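Local coordinates for pseudoperoxidase (PDB 5VIA), which binds heme b with a cysteine and a histidine as its two axial ligands and is related to heme peroxidases, though named a pseudoperoxidase, at residues 98-103 against 179-184; 149-154 against 267-272; 154-159 against 185-190. All coordinates share one frame; numbering follows the deposited sequence.

Interaction 1. Residues 98-103 against 179-184; sequences KYLNGP and RRYTLN
With chi1 at -62° in Leu100 and -60° in Tyr181, each side chain runs beside its own backbone N, and this brings CD2 of Leu100 to the edge of the Tyr181 ring, close to its plane, 4.0 Å from CD1. CD2 of Leu100 also lies 3.6 Å from Tyr181 O, filling the angle between the tyrosine's carbonyl and its ring. Arg180 CB lies over the centre of one face of that ring; the arginine's NH1 is turned to a salt bridge with Glu163, whose backbone N binds the heme. Helix 85-99 ends here in a Schellman motif, with Asn101 at positive phi as its C-prime residue and Gly102 N bonded to Ile97 O. The turn leaves Leu100 O pointing at the loop, where it accepts a nearly linear bond from Leu183 N (2.9 Å, 166° at the hydrogen) and a CA-H...O contact from Thr182. Next along, Gly102 CA approaches Leu183 O at 3.4 Å. Asn101 ND2 donates to a water 2.8 Å away that also bonds Thr182 OG1, while on the buried side Leu183 reaches Ile38 of helix 33-49.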
loop_
_atom_site.group_PDB
_atom_site.type_symbol
_atom_site.label_atom_id
_atom_site.label_comp_id
_atom_site.label_asym_id
_atom_site.label_seq_id
_atom_site.Cartn_x
_atom_site.Cartn_y
_atom_site.Cartn_z
ATOM N N LYS A 98 5.168 4.247 10.646
ATOM C CA LYS A 98 5.871 4.462 11.909
ATOM C C LYS A 98 5.926 3.188 12.738
ATOM O O LYS A 98 6.984 2.820 13.278
ATOM C CB LYS A 98 5.157 5.553 12.721
ATOM C CG LYS A 98 5.820 5.919 14.043
ATOM C CD LYS A 98 5.024 7.012 14.756
ATOM C CE LYS A 98 5.786 7.619 15.934
ATOM N NZ LYS A 98 5.980 6.700 17.070
ATOM N N TYR A 99 4.780 2.524 12.857
ATOM C CA TYR A 99 4.707 1.321 13.684
ATOM C C TYR A 99 5.628 0.247 13.115
ATOM O O TYR A 99 6.263 -0.490 13.857
ATOM C CB TYR A 99 3.263 0.807 13.807
ATOM C CG TYR A 99 3.168 -0.508 14.566
ATOM C CD1 TYR A 99 3.194 -0.538 15.953
ATOM C CD2 TYR A 99 3.079 -1.719 13.883
ATOM C CE1 TYR A 99 3.121 -1.733 16.645
ATOM C CE2 TYR A 99 3.011 -2.923 14.562
ATOM C CZ TYR A 99 3.030 -2.925 15.938
ATOM O OH TYR A 99 2.967 -4.125 16.606
ATOM N N LEU A 100 5.719 0.190 11.790
ATOM C CA LEU A 100 6.535 -0.824 11.136
ATOM C C LEU A 100 7.968 -0.358 10.838
ATOM O O LEU A 100 8.618 -0.874 9.921
ATOM C CB LEU A 100 5.841 -1.319 9.868
ATOM C CG LEU A 100 4.490 -1.986 10.132
ATOM C CD1 LEU A 100 3.789 -2.293 8.829
ATOM C CD2 LEU A 100 4.669 -3.259 10.974
ATOM N N ASN A 101 8.454 0.593 11.631
ATOM C CA ASN A 101 9.846 1.048 11.549
ATOM C C ASN A 101 10.211 1.587 10.166
ATOM O O ASN A 101 11.360 1.489 9.743
ATOM C CB ASN A 101 10.810 -0.076 11.954
ATOM C CG ASN A 101 12.089 0.447 12.592
ATOM O OD1 ASN A 101 12.167 1.621 12.976
ATOM N ND2 ASN A 101 13.100 -0.428 12.723
ATOM N N GLY A 102 9.230 2.154 9.471
ATOM C CA GLY A 102 9.456 2.671 8.132
ATOM C C GLY A 102 9.821 4.143 8.130
ATOM O O GLY A 102 9.805 4.801 9.174
ATOM N N PRO A 103 10.199 4.665 6.958
ATOM C CA PRO A 103 10.521 6.092 6.882
ATOM C C PRO A 103 9.238 6.899 6.742
ATOM O O PRO A 103 8.553 6.788 5.722
ATOM C CB PRO A 103 11.369 6.192 5.604
ATOM C CG PRO A 103 10.915 5.045 4.751
ATOM C CD PRO A 103 10.532 3.940 5.715
ATOM N N ARG A 179 9.016 -11.735 5.517
ATOM C CA ARG A 179 8.936 -10.959 6.752
ATOM C C ARG A 179 7.751 -10.010 6.709
ATOM O O ARG A 179 7.200 -9.722 5.636
ATOM C CB ARG A 179 10.232 -10.180 7.012
ATOM C CG ARG A 179 11.438 -11.064 7.222
ATOM C CD ARG A 179 12.600 -10.295 7.821
ATOM N NE ARG A 179 13.797 -11.132 7.905
ATOM C CZ ARG A 179 15.041 -10.658 7.943
ATOM N NH1 ARG A 179 15.258 -9.347 7.907
ATOM N NH2 ARG A 179 16.069 -11.493 8.009
ATOM N N ARG A 180 7.361 -9.521 7.881
ATOM C CA ARG A 180 6.101 -8.797 8.011
ATOM C C ARG A 180 6.187 -7.435 8.693
ATOM O O ARG A 180 5.306 -6.608 8.512
ATOM C CB ARG A 180 5.111 -9.658 8.806
ATOM C CG ARG A 180 4.763 -10.958 8.134
ATOM C CD ARG A 180 3.712 -11.702 8.907
ATOM N NE ARG A 180 4.249 -12.263 10.133
ATOM C CZ ARG A 180 3.500 -12.871 11.044
ATOM N NH1 ARG A 180 2.187 -12.971 10.851
ATOM N NH2 ARG A 180 4.050 -13.365 12.142
ATOM N N TYR A 181 7.217 -7.209 9.499
ATOM C CA TYR A 181 7.154 -6.094 10.443
ATOM C C TYR A 181 8.158 -4.949 10.283
ATOM O O TYR A 181 8.150 -4.035 11.100
ATOM C CB TYR A 181 7.161 -6.614 11.885
ATOM C CG TYR A 181 5.987 -7.521 12.197
ATOM C CD1 TYR A 181 4.676 -7.054 12.097
ATOM C CD2 TYR A 181 6.189 -8.838 12.588
ATOM C CE1 TYR A 181 3.594 -7.882 12.390
ATOM C CE2 TYR A 181 5.124 -9.664 12.883
ATOM C CZ TYR A 181 3.829 -9.182 12.777
ATOM O OH TYR A 181 2.767 -10.018 13.066
ATOM N N THR A 182 8.987 -4.969 9.235
ATOM C CA THR A 182 9.914 -3.847 8.982
ATOM C C THR A 182 9.770 -3.321 7.557
ATOM O O THR A 182 10.035 -4.051 6.587
ATOM C CB THR A 182 11.378 -4.244 9.250
ATOM O OG1 THR A 182 11.492 -4.768 10.581
ATOM C CG2 THR A 182 12.290 -3.053 9.139
ATOM N N LEU A 183 9.346 -2.065 7.418
ATOM C CA LEU A 183 9.173 -1.494 6.085
ATOM C C LEU A 183 10.482 -0.838 5.657
ATOM O O LEU A 183 10.764 0.310 6.007
ATOM C CB LEU A 183 8.013 -0.493 6.045
ATOM C CG LEU A 183 7.313 -0.244 4.697
ATOM C CD1 LEU A 183 6.104 0.678 4.853
ATOM C CD2 LEU A 183 8.265 0.323 3.646
ATOM N N ASN A 184 11.280 -1.587 4.911
ATOM C CA ASN A 184 12.532 -1.065 4.370
ATOM C C ASN A 184 12.776 -1.570 2.953
ATOM O O ASN A 184 11.863 -2.080 2.309
ATOM C CB ASN A 184 13.709 -1.395 5.290
ATOM C CG ASN A 184 13.942 -2.886 5.431
ATOM O OD1 ASN A 184 13.414 -3.692 4.656
ATOM N ND2 ASN A 184 14.730 -3.265 6.432
HETATM O O HOH W 1 12.643 -3.166 12.682
#

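Interaction 2. Residues 149-154 against 267-272; sequences EAECVA and REQFQS
Glu151 and Gln269 send their side chains across one another at about a right angle, with the carboxylate and amide planes 36° apart. The glutamine bends at chi2, which lays its OE1 against the aliphatic part of the opposite helix, 3.5 Å from Ala150 CB and 3.8 Å from Glu151 CG. Its NE2 turns back along its own helix to Glu268 OE2. Glu151 instead stays extended beyond CG and reaches past the glutamine to Ser272, whose OG donates to OE2 of Glu151 at 2.6 Å. The hydroxyl comes from the anti side of the carboxylate, 22° out of its plane.

Helices 149-155 and 263-279 cross here almost perpendicularly, at -92°, with their local axes 8.0 Å apart. Ala154 permits this close approach: Ala154 CB sits 3.7 Å from Gln269 CB and also touches the backbone where Gln269 joins Phe270. On the heme side of the crossing, the edge of the Phe270 ring faces the carbonyl of Ala154, CD1 lying 3.3 Å from the oxygen in the plane of the ring. That carbonyl also accepts a hydrogen bond from Trp266 NE1, and the phenylalanine ring meets the indole of Trp266.

The other oxygen of Glu151, OE1, takes a salt bridge from Lys276 and a bond from Thr148 N, so the buried carboxylate is gripped at both oxygens. These donors, one of them cationic, would be expected to favour its ionised form and to restrict rotation of the group.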
loop_
_atom_site.group_PDB
_atom_site.type_symbol
_atom_site.label_atom_id
_atom_site.label_comp_id
_atom_site.label_asym_id
_atom_site.label_seq_id
_atom_site.Cartn_x
_atom_site.Cartn_y
_atom_site.Cartn_z
ATOM N N GLU A 149 9.045 7.449 -12.331
ATOM C CA GLU A 149 9.286 6.009 -12.230
ATOM C C GLU A 149 10.010 5.649 -10.927
ATOM O O GLU A 149 9.734 4.612 -10.318
ATOM C CB GLU A 149 10.005 5.434 -13.464
ATOM C CG GLU A 149 10.079 3.894 -13.371
ATOM C CD GLU A 149 10.477 3.197 -14.652
ATOM O OE1 GLU A 149 11.489 3.594 -15.266
ATOM O OE2 GLU A 149 9.777 2.231 -15.040
ATOM N N ALA A 150 10.910 6.520 -10.481
ATOM C CA ALA A 150 11.597 6.321 -9.203
ATOM C C ALA A 150 10.607 6.230 -8.037
ATOM O O ALA A 150 10.742 5.369 -7.159
ATOM C CB ALA A 150 12.598 7.443 -8.966
ATOM N N GLU A 151 9.609 7.113 -8.036
ATOM C CA GLU A 151 8.596 7.121 -6.985
ATOM C C GLU A 151 7.711 5.876 -7.059
ATOM O O GLU A 151 7.375 5.287 -6.020
ATOM C CB GLU A 151 7.754 8.405 -7.056
ATOM C CG GLU A 151 8.484 9.650 -6.513
ATOM C CD GLU A 151 7.849 10.968 -6.951
ATOM O OE1 GLU A 151 7.108 10.986 -7.962
ATOM O OE2 GLU A 151 8.115 12.004 -6.293
ATOM N N CYS A 152 7.338 5.462 -8.270
ATOM C CA CYS A 152 6.514 4.253 -8.418
ATOM C C CYS A 152 7.211 3.053 -7.797
ATOM O O CYS A 152 6.619 2.306 -7.006
ATOM C CB CYS A 152 6.271 3.946 -9.899
ATOM S SG CYS A 152 5.187 5.107 -10.753
ATOM N N VAL A 153 8.478 2.879 -8.167
ATOM C CA VAL A 153 9.270 1.737 -7.704
ATOM C C VAL A 153 9.486 1.812 -6.199
ATOM O O VAL A 153 9.430 0.792 -5.496
ATOM C CB VAL A 153 10.614 1.681 -8.448
ATOM C CG1 VAL A 153 11.550 0.634 -7.841
ATOM C CG2 VAL A 153 10.376 1.420 -9.934
ATOM N N ALA A 154 9.697 3.025 -5.699
ATOM C CA ALA A 154 9.905 3.240 -4.271
ATOM C C ALA A 154 8.691 2.826 -3.448
ATOM O O ALA A 154 8.814 2.361 -2.300
ATOM C CB ALA A 154 10.257 4.708 -4.006
ATOM N N ARG A 267 14.640 5.777 0.813
ATOM C CA ARG A 267 13.796 6.460 1.804
ATOM C C ARG A 267 13.287 7.817 1.306
ATOM O O ARG A 267 12.134 8.203 1.548
ATOM C CB ARG A 267 14.537 6.645 3.127
ATOM C CG ARG A 267 14.678 5.359 3.942
ATOM C CD ARG A 267 15.096 5.650 5.380
ATOM N NE ARG A 267 16.414 6.264 5.469
ATOM C CZ ARG A 267 17.518 5.612 5.829
ATOM N NH1 ARG A 267 17.455 4.322 6.135
ATOM N NH2 ARG A 267 18.683 6.245 5.888
ATOM N N GLU A 268 14.150 8.540 0.605
ATOM C CA GLU A 268 13.773 9.845 0.069
ATOM C C GLU A 268 12.648 9.708 -0.948
ATOM O O GLU A 268 11.628 10.404 -0.867
ATOM C CB GLU A 268 14.983 10.506 -0.591
ATOM C CG GLU A 268 14.653 11.811 -1.277
ATOM C CD GLU A 268 15.804 12.328 -2.109
ATOM O OE1 GLU A 268 16.411 13.348 -1.707
ATOM O OE2 GLU A 268 16.097 11.717 -3.165
ATOM N N GLN A 269 12.837 8.800 -1.901
ATOM C CA GLN A 269 11.862 8.578 -2.969
ATOM C C GLN A 269 10.546 7.999 -2.430
ATOM O O GLN A 269 9.459 8.330 -2.914
ATOM C CB GLN A 269 12.478 7.663 -4.031
ATOM C CG GLN A 269 13.701 8.290 -4.707
ATOM C CD GLN A 269 13.323 9.534 -5.493
ATOM O OE1 GLN A 269 12.296 9.548 -6.175
ATOM N NE2 GLN A 269 14.145 10.587 -5.402
ATOM N N PHE A 270 10.652 7.141 -1.419
ATOM C CA PHE A 270 9.474 6.535 -0.809
ATOM C C PHE A 270 8.574 7.600 -0.205
ATOM O O PHE A 270 7.368 7.609 -0.430
ATOM C CB PHE A 270 9.890 5.537 0.296
ATOM C CG PHE A 270 8.723 4.949 1.042
ATOM C CD1 PHE A 270 8.020 3.883 0.514
ATOM C CD2 PHE A 270 8.316 5.479 2.264
ATOM C CE1 PHE A 270 6.926 3.339 1.192
ATOM C CE2 PHE A 270 7.227 4.937 2.956
ATOM C CZ PHE A 270 6.538 3.864 2.414
ATOM N N GLN A 271 9.161 8.498 0.575
ATOM C CA GLN A 271 8.361 9.480 1.290
ATOM C C GLN A 271 7.756 10.461 0.308
ATOM O O GLN A 271 6.607 10.881 0.463
ATOM C CB GLN A 271 9.193 10.179 2.378
ATOM C CG GLN A 271 9.673 9.196 3.464
ATOM C CD GLN A 271 10.365 9.879 4.619
ATOM O OE1 GLN A 271 9.714 10.350 5.549
ATOM N NE2 GLN A 271 11.692 9.923 4.577
ATOM N N SER A 272 8.516 10.805 -0.723
ATOM C CA SER A 272 7.991 11.685 -1.752
ATOM C C SER A 272 6.816 11.036 -2.493
ATOM O O SER A 272 5.782 11.672 -2.730
ATOM C CB SER A 272 9.104 12.080 -2.726
ATOM O OG SER A 272 8.540 12.694 -3.859
#

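Interaction 3. Residues 154-159 against 185-190; sequences ALLACH and NRYYQF. With HEM (protoporphyrin IX containing Fe), chain B.
Tyr187 lays one face of its ring over the carbonyl oxygen of Leu156, which stands 3.6 Å from the ring plane above its centre. Chi1 of 168° puts the tyrosine's CG opposite its own N and sends the ring from helix 186-194 toward the 3-10 turn 157-159. There CD1 comes within 3.6 Å of His159 CB, and CE2 lies 3.8 Å from Leu156 CB. The tyrosine and histidine side chains run alongside each other in the same direction, their ring planes oblique at 70°.

Next to it, Tyr188 brings its phenol end obliquely against Ala157, CE2 lying 3.7 Å from Ala157 CB, and against Ala154 in the preceding helix. Tyr187 CD2 sits above one face of the Tyr188 ring, toward its rim, so the two tyrosines pack on each other as well as on segment 154-159. The Tyr188 hydroxyl is hydrogen-bonded to Val153 O.

Segment 154-159 lines the proximal side of the heme pocket, as in heme peroxidases. NE2 of His159 binds the heme iron at 2.3 Å, while Cys60 supplies the other axial ligand. Cys158 SG packs against the CAC carbon of a heme vinyl at 3.5 Å, and Leu155 CG lies 3.6 Å from CBC of the same vinyl.

Glu243 OE1 hydrogen-bonds to both His159 ND1 and Tyr187 OH, so Tyr187 both packs on the CB of the proximal ligand and shares its second-shell carboxylate, an arrangement consistent with holding the histidine in place. An acceptor at ND1 fixes the rotation of the imidazole and probably increases its electron donation to the iron.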
loop_
_atom_site.group_PDB
_atom_site.type_symbol
_atom_site.label_atom_id
_atom_site.label_comp_id
_atom_site.label_asym_id
_atom_site.label_seq_id
_atom_site.Cartn_x
_atom_site.Cartn_y
_atom_site.Cartn_z
ATOM N N ALA A 154 9.697 3.025 -5.699
ATOM C CA ALA A 154 9.905 3.240 -4.271
ATOM C C ALA A 154 8.691 2.826 -3.448
ATOM O O ALA A 154 8.814 2.361 -2.300
ATOM C CB ALA A 154 10.257 4.708 -4.006
ATOM N N LEU A 155 7.507 3.002 -4.026
ATOM C CA LEU A 155 6.269 2.750 -3.299
ATOM C C LEU A 155 6.078 1.262 -3.061
ATOM O O LEU A 155 5.430 0.859 -2.094
ATOM C CB LEU A 155 5.100 3.312 -4.108
ATOM C CG LEU A 155 3.834 3.839 -3.442
ATOM C CD1 LEU A 155 4.081 4.594 -2.108
ATOM C CD2 LEU A 155 3.147 4.744 -4.462
ATOM N N LEU A 156 6.642 0.440 -3.941
ATOM C CA LEU A 156 6.411 -1.008 -3.842
ATOM C C LEU A 156 7.115 -1.671 -2.657
ATOM O O LEU A 156 6.815 -2.826 -2.323
ATOM C CB LEU A 156 6.704 -1.708 -5.174
ATOM C CG LEU A 156 5.621 -1.468 -6.241
ATOM C CD1 LEU A 156 6.034 -2.035 -7.566
ATOM C CD2 LEU A 156 4.287 -2.087 -5.825
ATOM N N ALA A 157 8.015 -0.949 -1.989
ATOM C CA ALA A 157 8.635 -1.482 -0.772
ATOM C C ALA A 157 7.642 -1.639 0.369
ATOM O O ALA A 157 7.994 -2.209 1.413
ATOM C CB ALA A 157 9.786 -0.628 -0.331
ATOM N N CYS A 158 6.414 -1.138 0.198
ATOM C CA CYS A 158 5.360 -1.467 1.161
ATOM C C CYS A 158 5.112 -2.968 1.178
ATOM O O CYS A 158 4.557 -3.489 2.135
ATOM C CB CYS A 158 4.052 -0.739 0.860
ATOM S SG CYS A 158 4.122 1.053 1.164
ATOM N N HIS A 159 5.508 -3.663 0.116
ATOM C CA HIS A 159 5.392 -5.132 0.088
ATOM C C HIS A 159 6.400 -5.838 0.993
ATOM O O HIS A 159 6.390 -7.073 1.120
ATOM C CB HIS A 159 5.528 -5.633 -1.341
ATOM C CG HIS A 159 4.290 -5.445 -2.158
ATOM N ND1 HIS A 159 4.236 -5.726 -3.506
ATOM C CD2 HIS A 159 3.055 -5.016 -1.811
ATOM C CE1 HIS A 159 3.020 -5.485 -3.954
ATOM N NE2 HIS A 159 2.289 -5.049 -2.949
ATOM N N ASN A 185 14.011 -1.439 2.480
ATOM C CA ASN A 185 14.334 -1.779 1.094
ATOM C C ASN A 185 14.649 -3.260 0.880
ATOM O O ASN A 185 15.223 -3.636 -0.141
ATOM C CB ASN A 185 15.513 -0.932 0.609
ATOM C CG ASN A 185 16.778 -1.196 1.391
ATOM O OD1 ASN A 185 16.724 -1.607 2.549
ATOM N ND2 ASN A 185 17.931 -0.971 0.762
ATOM N N ARG A 186 14.278 -4.104 1.837
ATOM C CA ARG A 186 14.566 -5.529 1.708
ATOM C C ARG A 186 13.802 -6.132 0.526
ATOM O O ARG A 186 14.262 -7.078 -0.097
ATOM C CB ARG A 186 14.228 -6.268 3.010
ATOM C CG ARG A 186 14.895 -7.635 3.106
ATOM C CD ARG A 186 14.781 -8.257 4.506
ATOM N NE ARG A 186 14.999 -9.702 4.420
ATOM C CZ ARG A 186 14.049 -10.566 4.072
ATOM N NH1 ARG A 186 12.827 -10.133 3.798
ATOM N NH2 ARG A 186 14.325 -11.855 3.990
ATOM N N TYR A 187 12.638 -5.564 0.230
ATOM C CA TYR A 187 11.827 -5.953 -0.921
ATOM C C TYR A 187 12.666 -6.079 -2.202
ATOM O O TYR A 187 12.622 -7.103 -2.896
ATOM C CB TYR A 187 10.701 -4.922 -1.109
ATOM C CG TYR A 187 9.940 -5.022 -2.411
ATOM C CD1 TYR A 187 8.934 -5.972 -2.591
ATOM C CD2 TYR A 187 10.209 -4.152 -3.458
ATOM C CE1 TYR A 187 8.226 -6.057 -3.800
ATOM C CE2 TYR A 187 9.510 -4.227 -4.662
ATOM C CZ TYR A 187 8.524 -5.179 -4.826
ATOM O OH TYR A 187 7.844 -5.246 -6.025
ATOM N N TYR A 188 13.445 -5.042 -2.499
ATOM C CA TYR A 188 14.280 -5.031 -3.698
ATOM C C TYR A 188 15.358 -6.101 -3.655
ATOM O O TYR A 188 15.647 -6.754 -4.667
ATOM C CB TYR A 188 14.918 -3.648 -3.865
ATOM C CG TYR A 188 13.887 -2.564 -3.726
ATOM C CD1 TYR A 188 12.944 -2.364 -4.720
ATOM C CD2 TYR A 188 13.830 -1.773 -2.586
ATOM C CE1 TYR A 188 11.976 -1.394 -4.592
ATOM C CE2 TYR A 188 12.869 -0.789 -2.452
ATOM C CZ TYR A 188 11.942 -0.611 -3.456
ATOM O OH TYR A 188 10.970 0.346 -3.332
ATOM N N GLN A 189 15.967 -6.266 -2.486
ATOM C CA GLN A 189 17.028 -7.244 -2.316
ATOM C C GLN A 189 16.444 -8.638 -2.502
ATOM O O GLN A 189 17.069 -9.509 -3.106
ATOM C CB GLN A 189 17.664 -7.098 -0.926
ATOM C CG GLN A 189 18.270 -5.710 -0.670
ATOM C CD GLN A 189 18.668 -5.484 0.777
ATOM O OE1 GLN A 189 18.312 -6.263 1.664
ATOM N NE2 GLN A 189 19.407 -4.412 1.025
ATOM N N PHE A 190 15.231 -8.833 -1.988
ATOM C CA PHE A 190 14.563 -10.131 -2.053
ATOM C C PHE A 190 14.232 -10.521 -3.494
ATOM O O PHE A 190 14.536 -11.643 -3.923
ATOM C CB PHE A 190 13.294 -10.125 -1.198
ATOM C CG PHE A 190 12.637 -11.472 -1.084
ATOM C CD1 PHE A 190 12.995 -12.351 -0.067
ATOM C CD2 PHE A 190 11.671 -11.865 -2.002
ATOM C CE1 PHE A 190 12.394 -13.585 0.035
ATOM C CE2 PHE A 190 11.073 -13.102 -1.908
ATOM C CZ PHE A 190 11.428 -13.956 -0.889
HETATM C CHA HEM B . -0.585 -6.587 -0.012
HETATM C CHB HEM B . -0.224 -6.950 -4.859
HETATM C CHC HEM B . 0.483 -2.149 -5.005
HETATM C CHD HEM B . 0.857 -1.939 -0.148
HETATM C C1A HEM B . -0.622 -7.056 -1.302
HETATM C C2A HEM B . -1.047 -8.387 -1.674
HETATM C C3A HEM B . -0.959 -8.498 -2.996
HETATM C C4A HEM B . -0.461 -7.231 -3.527
HETATM C CMA HEM B . -1.310 -9.744 -3.830
HETATM C CAA HEM B . -1.565 -9.463 -0.695
HETATM C CBA HEM B . -2.997 -9.000 -0.366
HETATM C CGA HEM B . -3.709 -9.916 0.604
HETATM O O1A HEM B . -3.912 -11.108 0.262
HETATM O O2A HEM B . -4.107 -9.444 1.705
HETATM C C1B HEM B . -0.023 -5.677 -5.353
HETATM C C2B HEM B . 0.130 -5.292 -6.737
HETATM C C3B HEM B . 0.304 -3.964 -6.801
HETATM C C4B HEM B . 0.314 -3.455 -5.431
HETATM C CMB HEM B . 0.057 -6.262 -7.927
HETATM C CAB HEM B . 0.499 -3.188 -8.128
HETATM C CBB HEM B . 0.147 -1.905 -8.263
HETATM C C1C HEM B . 0.657 -1.666 -3.720
HETATM C C2C HEM B . 0.957 -0.280 -3.337
HETATM C C3C HEM B . 1.054 -0.236 -1.980
HETATM C C4C HEM B . 0.824 -1.583 -1.479
HETATM C CMC HEM B . 1.104 0.886 -4.354
HETATM C CAC HEM B . 1.321 0.919 -0.987
HETATM C CBC HEM B . 1.375 2.207 -1.352
HETATM C C1D HEM B . 0.523 -3.173 0.353
HETATM C C2D HEM B . 0.538 -3.538 1.755
HETATM C C3D HEM B . 0.091 -4.992 1.799
HETATM C C4D HEM B . -0.150 -5.357 0.418
HETATM C CMD HEM B . 0.925 -2.645 2.954
HETATM C CAD HEM B . -0.093 -5.874 3.062
HETATM C CBD HEM B . -1.534 -5.612 3.521
HETATM C CGD HEM B . -1.893 -6.436 4.734
HETATM O O1D HEM B . -3.105 -6.477 5.100
HETATM O O2D HEM B . -0.967 -7.049 5.323
HETATM N NA HEM B . -0.261 -6.373 -2.459
HETATM N NB HEM B . 0.104 -4.541 -4.584
HETATM N NC HEM B . 0.586 -2.433 -2.553
HETATM N ND HEM B . 0.127 -4.271 -0.406
HETATM FE FE HEM B . 0.078 -4.424 -2.515
#

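In the fold
The three interactions gather on one side of the heme, centres 10 to 16 Å apart. Interactions 2 and 3 share Ala154 and helix 149-155, whose continuation carries the proximal histidine; they also meet where Phe270 packs on Cys158. Segment 185-190 follows directly on 179-184, so the loop of interaction 1 leads into the helix of interaction 3, and Leu183 touches Ala157 and Phe270. Pro103 in turn rests on Arg267 and Phe270. Along the chain the order is 98-103, 149-154, 154-159, 179-184, 185-190 and 267-272: segments distant in sequence, including helix 263-279, converge round the proximal heme pocket.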